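Side-chain contact in extracellular solute-binding protein, family 1 (Trichodesmium erythraeum IMS101, PDB 6G7N), which binds ferric iron and probably serves as the solute-binding component of an ABC-type iron transporter: residues A[87-90]-A[95-98]. Numbering follows the deposited sequence.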
ATOM      1  N   ASN A  87     -13.365  -3.679   4.222  1.00  8.20           N
ATOM      2  CA  ASN A  87     -12.684  -3.552   2.934  1.00  8.30           C
ATOM      3  C   ASN A  87     -11.178  -3.728   3.021  1.00  8.42           C
ATOM      4  O   ASN A  87     -10.535  -3.911   1.989  1.00  8.98           O
ATOM      5  CB  ASN A  87     -13.044  -2.229   2.249  1.00  9.36           C
ATOM      6  CG  ASN A  87     -12.683  -1.013   3.074  1.00  9.16           C
ATOM      7  OD1 ASN A  87     -13.222  -0.843   4.183  1.00 10.03           O
ATOM      8  ND2 ASN A  87     -11.768  -0.176   2.581  1.00  9.98           N
ATOM      9  N   LEU A  88     -10.603  -3.621   4.227  1.00  8.21           N
ATOM     10  CA  LEU A  88      -9.178  -3.679   4.448  1.00  8.60           C
ATOM     11  C   LEU A  88      -8.730  -5.010   5.061  1.00  8.63           C
ATOM     12  O   LEU A  88      -7.594  -5.107   5.543  1.00  9.80           O
ATOM     13  CB  LEU A  88      -8.716  -2.502   5.313  1.00  8.69           C
ATOM     14  CG  LEU A  88      -9.076  -1.113   4.778  1.00  9.08           C
ATOM     15  CD1 LEU A  88      -8.539  -0.034   5.704  1.00 11.03           C
ATOM     16  CD2 LEU A  88      -8.563  -0.885   3.360  1.00  9.72           C
ATOM     17  N   ARG A  89      -9.588  -6.031   5.022  1.00  8.71           N
ATOM     18  CA  ARG A  89      -9.195  -7.364   5.498  1.00  9.10           C
ATOM     19  C   ARG A  89      -9.717  -8.420   4.527  1.00  9.05           C
ATOM     20  O   ARG A  89     -10.702  -8.245   3.804  1.00  9.42           O
ATOM     21  CB  ARG A  89      -9.671  -7.616   6.942  1.00  9.05           C
ATOM     22  CG  ARG A  89     -11.097  -7.197   7.252  1.00  8.94           C
ATOM     23  CD  ARG A  89     -11.503  -7.543   8.699  1.00  9.13           C
ATOM     24  NE  ARG A  89     -12.715  -6.843   9.145  1.00  9.04           N
ATOM     25  CZ  ARG A  89     -13.961  -7.230   8.881  1.00  9.30           C
ATOM     26  NH1 ARG A  89     -14.972  -6.507   9.387  1.00  9.34           N
ATOM     27  NH2 ARG A  89     -14.220  -8.292   8.123  1.00  9.82           N
ATOM     28  N   SER A  90      -9.017  -9.561   4.514  1.00  9.15           N
ATOM     29  CA  SER A  90      -9.387 -10.671   3.639  1.00  9.35           C
ATOM     30  C   SER A  90     -10.814 -11.128   3.939  1.00  9.41           C
ATOM     31  O   SER A  90     -11.103 -11.452   5.101  1.00  9.80           O
ATOM     32  CB  SER A  90      -8.491 -11.855   3.982  1.00  9.79           C
ATOM     33  OG  SER A  90      -8.903 -13.054   3.358  1.00 11.44           O
ATOM     34  N   TRP A  95      -5.741 -12.594   6.250  1.00  9.66           N
ATOM     35  CA  TRP A  95      -4.837 -11.490   6.471  1.00  9.60           C
ATOM     36  C   TRP A  95      -5.679 -10.243   6.694  1.00  9.08           C
ATOM     37  O   TRP A  95      -6.868 -10.202   6.380  1.00  9.48           O
ATOM     38  CB  TRP A  95      -3.821 -11.313   5.311  1.00  9.69           C
ATOM     39  CG  TRP A  95      -4.416 -11.348   3.947  1.00 10.20           C
ATOM     40  CD1 TRP A  95      -4.397 -12.438   3.112  1.00 11.12           C
ATOM     41  CD2 TRP A  95      -5.125 -10.314   3.246  1.00  9.74           C
ATOM     42  NE1 TRP A  95      -5.058 -12.151   1.938  1.00 11.36           N
ATOM     43  CE2 TRP A  95      -5.531 -10.864   2.012  1.00 10.15           C
ATOM     44  CE3 TRP A  95      -5.499  -8.984   3.563  1.00  9.91           C
ATOM     45  CZ2 TRP A  95      -6.287 -10.146   1.104  1.00 11.33           C
ATOM     46  CZ3 TRP A  95      -6.257  -8.290   2.664  1.00 10.79           C
ATOM     47  CH2 TRP A  95      -6.641  -8.853   1.449  1.00 11.01           C
ATOM     48  N   PHE A  96      -4.998  -9.229   7.206  1.00  8.96           N
ATOM     49  CA  PHE A  96      -5.651  -8.034   7.758  1.00  9.14           C
ATOM     50  C   PHE A  96      -4.763  -6.832   7.523  1.00  9.08           C
ATOM     51  O   PHE A  96      -3.554  -6.905   7.719  1.00 10.04           O
ATOM     52  CB  PHE A  96      -5.839  -8.212   9.288  1.00  9.95           C
ATOM     53  CG  PHE A  96      -6.636  -9.436   9.662  1.00  9.86           C
ATOM     54  CD1 PHE A  96      -5.999 -10.681   9.773  1.00 10.77           C
ATOM     55  CD2 PHE A  96      -8.018  -9.394   9.811  1.00 10.16           C
ATOM     56  CE1 PHE A  96      -6.720 -11.829  10.042  1.00 11.50           C
ATOM     57  CE2 PHE A  96      -8.735 -10.560  10.065  1.00 10.80           C
ATOM     58  CZ  PHE A  96      -8.082 -11.756  10.174  1.00 11.59           C
ATOM     59  N   GLY A  97      -5.378  -5.694   7.186  1.00  8.99           N
ATOM     60  CA  GLY A  97      -4.643  -4.443   7.138  1.00  9.51           C
ATOM     61  C   GLY A  97      -4.482  -3.784   8.497  1.00  8.72           C
ATOM     62  O   GLY A  97      -5.416  -3.748   9.268  1.00  9.99           O
ATOM     63  N   PHE A  98      -3.284  -3.222   8.705  1.00  9.12           N
ATOM     64  CA  PHE A  98      -2.963  -2.507   9.935  1.00  9.62           C
ATOM     65  C   PHE A  98      -2.571  -1.054   9.724  1.00  9.68           C
ATOM     66  O   PHE A  98      -2.685  -0.264  10.658  1.00 10.87           O
ATOM     67  CB  PHE A  98      -1.911  -3.244  10.751  1.00 10.75           C
ATOM     68  CG  PHE A  98      -2.392  -4.610  11.192  1.00  9.82           C
ATOM     69  CD1 PHE A  98      -3.271  -4.748  12.248  1.00  9.95           C
ATOM     70  CD2 PHE A  98      -2.009  -5.755  10.528  1.00 11.37           C
ATOM     71  CE1 PHE A  98      -3.754  -5.991  12.614  1.00 10.59           C
ATOM     72  CE2 PHE A  98      -2.512  -7.001  10.872  1.00 11.96           C
ATOM     73  CZ  PHE A  98      -3.371  -7.120  11.925  1.00 11.61           C
TER
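L88 O accepts a hydrogen bond from G97 N at 2.8 Å. The donor sits nearly in line with the carbonyl, although the bond is bent at the hydrogen (140°). The L88 side chain packs on I233 and V273.

R89 lies directly across from F96, their CA atoms 4.3 Å apart. Its CB rests against F96 CD2 at 3.8 Å, and CD is only slightly farther. Beyond CG the chain runs extended to NE, leading the guanidinium away from F96, and NE hydrogen-bonds to I84 O. L80 and N81 of helix 78-83 also touch F96.

The two backbones run antiparallel and form a single beta bridge between R89 and F96. It attaches the loop after helix 78-83 to the start of strand 96-108, part of the mixed sheet of this periplasmic-binding-protein fold.

S90 N donates a nearly straight hydrogen bond (168°) to W95 O, at 2.9 Å. W95 CG stands between its backbone N and carbonyl carbon (chi1 47°), which turns an indole face to S90. S90 CB lies over that face, 3.8 Å from the five-membered ring centroid, as a CH-pi contact. S90 N lies over the same face, 3.6 Å from W95 CZ3. S90 OG is hydrogen-bonded to E92 N, and W95 NE1 to Q67 OE1. Replacing W95 by alanine is likely to leave S90 CB without its aromatic face and Q67 OE1 without this donor.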